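Local coordinates for pili retraction protein PilT (PDB 5FL3), which probably binds and hydrolyses ATP to power the retraction of type IV pili, as a member of the GSP E family of secretion ATPases, at residues Gln185-Val188 and Gly189-Thr192; Trp244-Ile247 and Asn248-Asp252; Gln312-Glu315 and Ala316-Gly320; Thr327-Gln330 and His331-Glu334. All coordinates share one frame; numbering follows the deposited sequence.

Overall arrangement
All four contacts are local, lying within single helices or one turn. Contact 1 closes the end of edge strand 182-187, with Glu-187 about 13 Å (side chain to ligand) from the bound ADP. Contact 2, on helix 243-251, has its centre about 28 Å from that of contact 1; its Thr-246 side chain is about 9 Å from that of the P-loop Lys-146. Contacts 3 and 4, centres about 13 Å apart, are successive helices that touch, Met-318 O lying 3.1 Å from Gln-330 NE2 in a probable hydrogen bond. In contact 4 the His-331 side chain is about 9 Å from the ADP, whereas contact 3 is away from the nucleotide site.

Contact 1 (Gln185-Val188 and Gly189-Thr192); sequences QREV and GLDT
The carbonyl oxygen of Glu-187 is gripped by consecutive backbone amides: Asp-191 N binds it at 2.7 Å in the carbonyl plane, Leu-190 N at 3.1 Å from well above that plane, and Thr-192 N adds a weak bond. The Leu-190 bond closes a type II beta turn over Val-188 and Gly-189, by which the edge strand 182-187 of the P-loop ATPase sheet leaves its course. Gly-189 suits the third place of the turn, since its positive phi of 97° would press a side chain against the preceding carbonyl. Within the same loop, Gly-189 N donates to Thr-192 O at 2.9 Å, and the same oxygen receives a CA-H...O contact from Val-188.

Asp-191 turns its carboxylate back to the strand, OD2 accepting from Glu-187 N; the modelled length is too short to be taken literally. Glu-187 and Leu-190 lie side by side, with Glu-187 CG 3.8 Å from Leu-190 CD1. Having CG on the far side from its own N (chi1 -152°), Glu-187 runs its chain out alongside Leu-190, and its OE2 accepts from Ile-172 N. The aliphatic part of Arg-186 passes over Asp-191, CG to CB 3.8 Å, while the charged groups themselves are not paired. Past it, the guanidinium spreads one face over Thr-192, whose CB sits 3.7 Å above the plane, toward its rim.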
loop_
_atom_site.group_PDB
_atom_site.type_symbol
_atom_site.label_atom_id
_atom_site.label_comp_id
_atom_site.label_asym_id
_atom_site.label_seq_id
_atom_site.Cartn_x
_atom_site.Cartn_y
_atom_site.Cartn_z
ATOM N N GLN A 185 -13.470 -4.287 8.316
ATOM C CA GLN A 185 -12.531 -4.751 7.287
ATOM C C GLN A 185 -13.032 -6.002 6.566
ATOM O O GLN A 185 -13.246 -7.066 7.157
ATOM C CB GLN A 185 -11.156 -5.004 7.900
ATOM C CG GLN A 185 -10.667 -3.845 8.766
ATOM C CD GLN A 185 -9.236 -4.041 9.198
ATOM O OE1 GLN A 185 -8.962 -4.371 10.353
ATOM N NE2 GLN A 185 -8.310 -3.862 8.264
ATOM N N ARG A 186 -13.187 -5.841 5.260
ATOM C CA ARG A 186 -13.824 -6.811 4.398
ATOM C C ARG A 186 -12.832 -7.351 3.369
ATOM O O ARG A 186 -12.410 -6.625 2.479
ATOM C CB ARG A 186 -15.037 -6.162 3.724
ATOM C CG ARG A 186 -16.266 -6.373 4.535
ATOM C CD ARG A 186 -17.294 -5.293 4.485
ATOM N NE ARG A 186 -18.148 -5.297 3.308
ATOM C CZ ARG A 186 -18.922 -6.290 2.856
ATOM N NH1 ARG A 186 -18.981 -7.482 3.429
ATOM N NH2 ARG A 186 -19.652 -6.061 1.773
ATOM N N GLU A 187 -12.468 -8.623 3.501
ATOM C CA GLU A 187 -11.458 -9.238 2.635
ATOM C C GLU A 187 -12.101 -9.772 1.358
ATOM O O GLU A 187 -13.092 -10.512 1.415
ATOM C CB GLU A 187 -10.720 -10.366 3.383
ATOM C CG GLU A 187 -9.291 -10.597 2.906
ATOM C CD GLU A 187 -8.371 -11.204 3.968
ATOM O OE1 GLU A 187 -8.862 -11.888 4.896
ATOM O OE2 GLU A 187 -7.138 -11.000 3.870
ATOM N N VAL A 188 -11.545 -9.380 0.212
ATOM C CA VAL A 188 -12.043 -9.831 -1.086
ATOM C C VAL A 188 -11.796 -11.328 -1.239
ATOM O O VAL A 188 -10.697 -11.812 -0.972
ATOM C CB VAL A 188 -11.371 -9.079 -2.245
ATOM C CG1 VAL A 188 -11.678 -9.753 -3.561
ATOM C CG2 VAL A 188 -11.792 -7.592 -2.253
ATOM N N GLY A 189 -12.834 -12.054 -1.634
ATOM C CA GLY A 189 -12.776 -13.497 -1.743
ATOM C C GLY A 189 -13.340 -14.219 -0.526
ATOM O O GLY A 189 -13.597 -15.423 -0.585
ATOM N N LEU A 190 -13.509 -13.499 0.581
ATOM C CA LEU A 190 -13.980 -14.110 1.830
ATOM C C LEU A 190 -15.194 -13.361 2.383
ATOM O O LEU A 190 -16.265 -13.940 2.589
ATOM C CB LEU A 190 -12.853 -14.134 2.882
ATOM C CG LEU A 190 -11.493 -14.706 2.459
ATOM C CD1 LEU A 190 -10.330 -14.219 3.368
ATOM C CD2 LEU A 190 -11.576 -16.222 2.459
ATOM N N ASP A 191 -15.011 -12.063 2.611
ATOM C CA ASP A 191 -16.056 -11.207 3.158
ATOM C C ASP A 191 -16.980 -10.622 2.098
ATOM O O ASP A 191 -18.162 -10.384 2.362
ATOM C CB ASP A 191 -15.424 -10.077 3.944
ATOM C CG ASP A 191 -14.566 -10.580 5.066
ATOM O OD1 ASP A 191 -15.036 -11.489 5.786
ATOM O OD2 ASP A 191 -13.427 -10.082 5.204
ATOM N N THR A 192 -16.433 -10.389 0.909
ATOM C CA THR A 192 -17.156 -9.754 -0.186
ATOM C C THR A 192 -16.489 -10.201 -1.468
ATOM O O THR A 192 -15.292 -10.516 -1.449
ATOM C CB THR A 192 -17.120 -8.225 -0.090
ATOM O OG1 THR A 192 -18.115 -7.664 -0.945
ATOM C CG2 THR A 192 -15.748 -7.667 -0.520
#

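Contact 2 (Trp244-Ile247 and Asn248-Asp252)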
loop_
_atom_site.group_PDB
_atom_site.type_symbol
_atom_site.label_atom_id
_atom_site.label_comp_id
_atom_site.label_asym_id
_atom_site.label_seq_id
_atom_site.Cartn_x
_atom_site.Cartn_y
_atom_site.Cartn_z
ATOM N N TRP A 244 1.379 13.422 -11.776
ATOM C CA TRP A 244 1.093 13.566 -13.197
ATOM C C TRP A 244 0.535 12.269 -13.817
ATOM O O TRP A 244 -0.550 12.269 -14.390
ATOM C CB TRP A 244 2.358 14.022 -13.921
ATOM C CG TRP A 244 2.295 13.915 -15.414
ATOM C CD1 TRP A 244 2.980 13.029 -16.199
ATOM C CD2 TRP A 244 1.506 14.721 -16.307
ATOM N NE1 TRP A 244 2.661 13.228 -17.522
ATOM C CE2 TRP A 244 1.763 14.260 -17.619
ATOM C CE3 TRP A 244 0.614 15.783 -16.127
ATOM C CZ2 TRP A 244 1.155 14.823 -18.742
ATOM C CZ3 TRP A 244 0.015 16.339 -17.236
ATOM C CH2 TRP A 244 0.290 15.858 -18.532
ATOM N N ARG A 245 1.265 11.164 -13.667
ATOM C CA ARG A 245 0.852 9.858 -14.196
ATOM C C ARG A 245 -0.428 9.336 -13.543
ATOM O O ARG A 245 -1.228 8.632 -14.177
ATOM C CB ARG A 245 1.972 8.826 -14.005
ATOM C CG ARG A 245 2.835 8.608 -15.228
ATOM C CD ARG A 245 4.250 8.259 -14.844
ATOM N NE ARG A 245 5.138 9.373 -15.135
ATOM C CZ ARG A 245 6.223 9.693 -14.429
ATOM N NH1 ARG A 245 6.567 8.984 -13.363
ATOM N NH2 ARG A 245 6.960 10.745 -14.787
ATOM N N THR A 246 -0.612 9.674 -12.271
ATOM C CA THR A 246 -1.770 9.191 -11.534
ATOM C C THR A 246 -3.044 9.840 -12.061
ATOM O O THR A 246 -4.040 9.165 -12.349
ATOM C CB THR A 246 -1.616 9.456 -10.034
ATOM O OG1 THR A 246 -0.550 8.638 -9.525
ATOM C CG2 THR A 246 -2.921 9.145 -9.289
ATOM N N ILE A 247 -2.980 11.156 -12.216
ATOM C CA ILE A 247 -4.072 11.930 -12.773
ATOM C C ILE A 247 -4.459 11.424 -14.151
ATOM O O ILE A 247 -5.637 11.157 -14.412
ATOM C CB ILE A 247 -3.699 13.405 -12.845
ATOM C CG1 ILE A 247 -3.666 13.993 -11.428
ATOM C CG2 ILE A 247 -4.660 14.133 -13.730
ATOM C CD1 ILE A 247 -3.125 15.388 -11.323
ATOM N N ASN A 248 -3.467 11.245 -15.021
ATOM C CA ASN A 248 -3.736 10.807 -16.386
ATOM C C ASN A 248 -4.261 9.397 -16.434
ATOM O O ASN A 248 -5.102 9.067 -17.275
ATOM C CB ASN A 248 -2.484 10.918 -17.241
ATOM C CG ASN A 248 -2.136 12.342 -17.551
ATOM O OD1 ASN A 248 -3.021 13.157 -17.810
ATOM N ND2 ASN A 248 -0.847 12.671 -17.497
ATOM N N ARG A 249 -3.780 8.567 -15.521
ATOM C CA ARG A 249 -4.219 7.178 -15.508
ATOM C C ARG A 249 -5.705 7.032 -15.170
ATOM O O ARG A 249 -6.418 6.287 -15.842
ATOM C CB ARG A 249 -3.394 6.364 -14.527
ATOM C CG ARG A 249 -3.568 4.886 -14.734
ATOM C CD ARG A 249 -3.383 4.540 -16.207
ATOM N NE ARG A 249 -3.845 3.190 -16.502
ATOM C CZ ARG A 249 -5.087 2.883 -16.857
ATOM N NH1 ARG A 249 -6.000 3.836 -16.966
ATOM N NH2 ARG A 249 -5.412 1.620 -17.103
ATOM N N ILE A 250 -6.149 7.735 -14.125
ATOM C CA ILE A 250 -7.559 7.839 -13.784
ATOM C C ILE A 250 -8.445 8.267 -14.951
ATOM O O ILE A 250 -9.500 7.676 -15.178
ATOM C CB ILE A 250 -7.771 8.835 -12.627
ATOM C CG1 ILE A 250 -7.293 8.211 -11.327
ATOM C CG2 ILE A 250 -9.239 9.254 -12.523
ATOM C CD1 ILE A 250 -6.687 9.177 -10.429
ATOM N N ILE A 251 -8.022 9.297 -15.678
ATOM C CA ILE A 251 -8.785 9.773 -16.829
ATOM C C ILE A 251 -8.769 8.739 -17.961
ATOM O O ILE A 251 -9.808 8.467 -18.572
ATOM C CB ILE A 251 -8.249 11.113 -17.361
ATOM C CG1 ILE A 251 -8.438 12.204 -16.313
ATOM C CG2 ILE A 251 -8.952 11.490 -18.661
ATOM C CD1 ILE A 251 -7.510 13.386 -16.485
ATOM N N ASP A 252 -7.605 8.140 -18.217
ATOM C CA ASP A 252 -7.488 7.135 -19.268
ATOM C C ASP A 252 -8.292 5.870 -18.985
ATOM O O ASP A 252 -8.349 4.979 -19.825
ATOM C CB ASP A 252 -6.016 6.765 -19.506
ATOM C CG ASP A 252 -5.254 7.845 -20.272
ATOM O OD1 ASP A 252 -5.865 8.858 -20.694
ATOM O OD2 ASP A 252 -4.043 7.679 -20.463
#
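Trp-244 presents one face of its indole to Asn-248, one helical turn on, and the amide comes down on it end-on: ND2 stands 3.0 Å above the ring plane, over its centre, with the ring and amide planes at 90°. ND2 thus points at the ring face, an approach consistent with an amino-aromatic interaction and suited to the electron-rich indole. Asn-248 reaches it because its CG lies opposite its own carbonyl carbon (chi1 -72°), folding the amide back along the helix. Were a serine to replace Trp-244, the Asn-248 amide would probably lose the surface beneath it and be set free to turn.

Further round, Ile-247 and Ile-251 run side by side in the same direction, with Ile-247 CG2 4.0 Å from Ile-251 CD1. Thr-246 and Ile-250 cross at a slant instead, CG2 meeting CD1 at 3.9 Å. Thr-246 uses its methyl for this contact and its hydroxyl for a hydrogen bond to Thr-240, so one small beta-branched residue serves both apolar and polar surroundings. Beneath the side chains runs the i to i+4 ladder; its straightest step is Ile-250 N to Thr-246 O, 3.1 Å at 178°.

Thr-246 and Ile-250 also meet Leu-137 of strand 134-139, the strand leading to the P-loop. Helix 243-251 thus covers the central sheet, in one layer of the alpha/beta sandwich expected of a P-loop ATPase.

Contact 3 (Gln312-Glu315 and Ala316-Gly320); sequences QIKE and AMMEG
Ile-313 and Met-317, one turn apart, make the apolar contact of this short helix: the CG2 methyl of Ile-313 meets CE of Met-317 at 3.7 Å, the two chains crossing at a slant. Met-317 gets there by a bend at its thioether (chi3 -70°), which folds the terminal methyl back over the preceding turn; a flexible, unbranched residue suits such a fold. On another side Lys-314 and Met-318 lie alongside each other and point the same way, Lys-314 CG being 4.0 Å from Met-318 SD. An alanine in place of Met-318 takes the sulfur away, which would probably leave Lys-314 CG without its neighbour and that chain freer to turn.

The backbone bonds are those of an alpha helix. Gln-312 holds the N-cap position, and its carbonyl takes Ala-316 N at 3.3 Å from above the carbonyl plane. The next two steps are shorter, Met-317 N to Ile-313 O at 2.9 Å and Met-318 N to Lys-314 O at 3.0 Å, the latter in the carbonyl plane. Glu-319, where the chain leaves helical angles, still gives its N to Glu-315 O.

Charged ends keep their distance from each other: Glu-315 OE1 and Glu-319 OE2 are 6.8 Å apart, not in contact. The Lys-314 ammonium forms a salt bridge with Glu-355 of helix 353-361. Ile-313 packs on Val-300 and Leu-304 of helix 298-305, and both Ile-313 and Met-317 rest on Leu-294 of strand 287-295.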
loop_
_atom_site.group_PDB
_atom_site.type_symbol
_atom_site.label_atom_id
_atom_site.label_comp_id
_atom_site.label_asym_id
_atom_site.label_seq_id
_atom_site.Cartn_x
_atom_site.Cartn_y
_atom_site.Cartn_z
ATOM N N GLN A 312 1.139 22.156 -15.324
ATOM C CA GLN A 312 1.516 23.164 -14.327
ATOM C C GLN A 312 1.354 22.656 -12.901
ATOM O O GLN A 312 1.401 23.417 -11.934
ATOM C CB GLN A 312 0.685 24.434 -14.496
ATOM C CG GLN A 312 1.079 25.294 -15.682
ATOM C CD GLN A 312 0.039 26.363 -15.980
ATOM O OE1 GLN A 312 -0.354 26.545 -17.131
ATOM N NE2 GLN A 312 -0.414 27.073 -14.940
ATOM N N ILE A 313 1.147 21.356 -12.786
ATOM C CA ILE A 313 1.056 20.683 -11.512
ATOM C C ILE A 313 2.460 20.583 -10.915
ATOM O O ILE A 313 2.635 20.738 -9.704
ATOM C CB ILE A 313 0.354 19.291 -11.689
ATOM C CG1 ILE A 313 -0.646 19.079 -10.568
ATOM C CG2 ILE A 313 1.327 18.135 -11.855
ATOM C CD1 ILE A 313 -1.638 20.228 -10.462
ATOM N N LYS A 314 3.456 20.388 -11.784
ATOM C CA LYS A 314 4.861 20.331 -11.390
ATOM C C LYS A 314 5.249 21.572 -10.606
ATOM O O LYS A 314 5.732 21.499 -9.473
ATOM C CB LYS A 314 5.751 20.196 -12.625
ATOM C CG LYS A 314 7.236 20.046 -12.320
ATOM C CD LYS A 314 7.992 19.569 -13.553
ATOM C CE LYS A 314 8.488 20.723 -14.404
ATOM N NZ LYS A 314 9.788 21.256 -13.898
ATOM N N GLU A 315 5.004 22.718 -11.223
ATOM C CA GLU A 315 5.400 23.993 -10.661
ATOM C C GLU A 315 4.640 24.211 -9.352
ATOM O O GLU A 315 5.211 24.660 -8.359
ATOM C CB GLU A 315 5.158 25.119 -11.686
ATOM C CG GLU A 315 6.043 25.028 -12.976
ATOM C CD GLU A 315 5.527 24.041 -14.071
ATOM O OE1 GLU A 315 4.486 23.381 -13.881
ATOM O OE2 GLU A 315 6.190 23.902 -15.128
ATOM N N ALA A 316 3.366 23.829 -9.347
ATOM C CA ALA A 316 2.502 23.957 -8.181
ATOM C C ALA A 316 3.052 23.214 -6.975
ATOM O O ALA A 316 3.013 23.715 -5.845
ATOM C CB ALA A 316 1.112 23.448 -8.508
ATOM N N MET A 317 3.550 22.007 -7.219
ATOM C CA MET A 317 4.133 21.190 -6.167
ATOM C C MET A 317 5.452 21.778 -5.653
ATOM O O MET A 317 5.680 21.883 -4.435
ATOM C CB MET A 317 4.343 19.757 -6.671
ATOM C CG MET A 317 3.116 18.873 -6.480
ATOM S SD MET A 317 3.309 17.202 -7.103
ATOM C CE MET A 317 3.331 17.522 -8.860
ATOM N N MET A 318 6.311 22.172 -6.588
ATOM C CA MET A 318 7.615 22.709 -6.239
ATOM C C MET A 318 7.527 23.984 -5.408
ATOM O O MET A 318 8.444 24.300 -4.665
ATOM C CB MET A 318 8.421 22.949 -7.505
ATOM C CG MET A 318 8.654 21.678 -8.286
ATOM S SD MET A 318 9.682 21.902 -9.741
ATOM C CE MET A 318 11.231 22.375 -8.976
ATOM N N GLU A 319 6.414 24.701 -5.517
ATOM C CA GLU A 319 6.223 25.921 -4.750
ATOM C C GLU A 319 5.146 25.755 -3.679
ATOM O O GLU A 319 4.759 26.720 -3.012
ATOM C CB GLU A 319 5.836 27.072 -5.677
ATOM C CG GLU A 319 6.897 27.479 -6.696
ATOM C CD GLU A 319 6.274 27.939 -8.025
ATOM O OE1 GLU A 319 5.205 28.615 -8.012
ATOM O OE2 GLU A 319 6.851 27.606 -9.090
ATOM N N GLY A 320 4.651 24.534 -3.515
ATOM C CA GLY A 320 3.476 24.324 -2.685
ATOM C C GLY A 320 3.730 23.953 -1.240
ATOM O O GLY A 320 2.804 23.571 -0.525
#

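Contact 4 (Thr327-Gln330 and His331-Glu334); sequences TFDQ and HLVE
Thr-327, extended, hands over to helical angles at Phe-328, and the first turn closes with His-331 N on Thr-327 O at 3.0 Å and Leu-332 N on Phe-328 O at 2.9 Å, whereas the bonds to Asp-329 O and Gln-330 O are weak. A capping box secures this start. With OG1 between its backbone N and carbonyl carbon (chi1 61°), Thr-327 accepts from Gln-330 N at 3.1 Å. Gln-330 answers through its side chain: OE1 offers a lone pair in the amide plane to Thr-327 N at 2.8 Å. The N-H of Gln-330 in the first turn and that of the cap residue Thr-327 each gain a side-chain acceptor in this way; Phe-328 N is bonded to Glu-292. Glutamine suits the place because its amide has a donor to spare; NE2 turns to the helix before.

Leu-332 lays its branch against the backbone of Phe-328, with CG beside Phe-328 O. His-331 has its CG opposite its own N (chi1 -169°), directing the imidazole away from the turn below. Glu-334 brings OE1 to the edge of that ring, in its plane, 3.9 Å from His-331 CD2. At another ring atom, ND1 is hydrogen-bonded to Leu-291 N, fixing the imidazole on strand 287-295.

The carboxylate of Asp-329 bonds the amides of Thr-351 and Ser-352, just ahead of helix 353-361. Leu-332 and Val-333 pack on Phe-356 of that helix, while Phe-328 and Leu-332 face Arg-277 and Leu-279 of strand 270-280, setting helix 328-337 between helix 353-361 and the central sheet.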
loop_
_atom_site.group_PDB
_atom_site.type_symbol
_atom_site.label_atom_id
_atom_site.label_comp_id
_atom_site.label_asym_id
_atom_site.label_seq_id
_atom_site.Cartn_x
_atom_site.Cartn_y
_atom_site.Cartn_z
ATOM N N THR A 327 7.874 17.671 -5.138
ATOM C CA THR A 327 7.974 16.642 -6.163
ATOM C C THR A 327 8.904 15.537 -5.687
ATOM O O THR A 327 9.590 15.695 -4.669
ATOM C CB THR A 327 8.495 17.207 -7.496
ATOM O OG1 THR A 327 9.801 17.757 -7.307
ATOM C CG2 THR A 327 7.577 18.283 -8.011
ATOM N N PHE A 328 8.926 14.421 -6.410
ATOM C CA PHE A 328 9.924 13.397 -6.139
ATOM C C PHE A 328 11.337 13.952 -6.231
ATOM O O PHE A 328 12.152 13.702 -5.340
ATOM C CB PHE A 328 9.800 12.214 -7.093
ATOM C CG PHE A 328 9.256 10.991 -6.449
ATOM C CD1 PHE A 328 8.459 11.092 -5.325
ATOM C CD2 PHE A 328 9.578 9.739 -6.925
ATOM C CE1 PHE A 328 7.951 9.982 -4.713
ATOM C CE2 PHE A 328 9.072 8.621 -6.300
ATOM C CZ PHE A 328 8.248 8.723 -5.211
ATOM N N ASP A 329 11.620 14.689 -7.308
ATOM C CA ASP A 329 12.972 15.161 -7.556
ATOM C C ASP A 329 13.378 16.114 -6.449
ATOM O O ASP A 329 14.553 16.184 -6.096
ATOM C CB ASP A 329 13.093 15.828 -8.926
ATOM C CG ASP A 329 12.965 14.834 -10.075
ATOM O OD1 ASP A 329 12.970 13.616 -9.784
ATOM O OD2 ASP A 329 12.888 15.277 -11.254
ATOM N N GLN A 330 12.405 16.820 -5.873
ATOM C CA GLN A 330 12.679 17.677 -4.716
ATOM C C GLN A 330 12.990 16.871 -3.466
ATOM O O GLN A 330 13.932 17.175 -2.751
ATOM C CB GLN A 330 11.506 18.617 -4.424
ATOM C CG GLN A 330 11.423 19.829 -5.326
ATOM C CD GLN A 330 10.190 20.657 -5.044
ATOM O OE1 GLN A 330 9.073 20.145 -5.056
ATOM N NE2 GLN A 330 10.383 21.943 -4.773
ATOM N N HIS A 331 12.207 15.841 -3.193
ATOM C CA HIS A 331 12.419 15.095 -1.963
ATOM C C HIS A 331 13.718 14.309 -2.040
ATOM O O HIS A 331 14.347 14.068 -1.012
ATOM C CB HIS A 331 11.243 14.161 -1.667
ATOM C CG HIS A 331 11.276 13.571 -0.292
ATOM N ND1 HIS A 331 11.059 12.230 -0.046
ATOM C CD2 HIS A 331 11.509 14.137 0.918
ATOM C CE1 HIS A 331 11.158 11.998 1.250
ATOM N NE2 HIS A 331 11.429 13.140 1.860
ATOM N N LEU A 332 14.117 13.925 -3.254
ATOM C CA LEU A 332 15.318 13.104 -3.463
ATOM C C LEU A 332 16.588 13.883 -3.137
ATOM O O LEU A 332 17.462 13.389 -2.418
ATOM C CB LEU A 332 15.387 12.591 -4.897
ATOM C CG LEU A 332 14.494 11.396 -5.238
ATOM C CD1 LEU A 332 14.497 11.130 -6.738
ATOM C CD2 LEU A 332 14.900 10.135 -4.460
ATOM N N VAL A 333 16.682 15.093 -3.686
ATOM C CA VAL A 333 17.684 16.072 -3.279
ATOM C C VAL A 333 17.806 16.116 -1.754
ATOM O O VAL A 333 18.895 15.937 -1.197
ATOM C CB VAL A 333 17.337 17.479 -3.814
ATOM C CG1 VAL A 333 17.970 18.546 -2.958
ATOM C CG2 VAL A 333 17.757 17.619 -5.273
ATOM N N GLU A 334 16.671 16.315 -1.090
ATOM C CA GLU A 334 16.619 16.407 0.363
ATOM C C GLU A 334 17.106 15.120 1.038
ATOM O O GLU A 334 17.751 15.162 2.079
ATOM C CB GLU A 334 15.190 16.747 0.805
ATOM C CG GLU A 334 15.023 16.956 2.296
ATOM C CD GLU A 334 13.620 17.416 2.676
ATOM O OE1 GLU A 334 12.807 17.717 1.765
ATOM O OE2 GLU A 334 13.328 17.470 3.895
#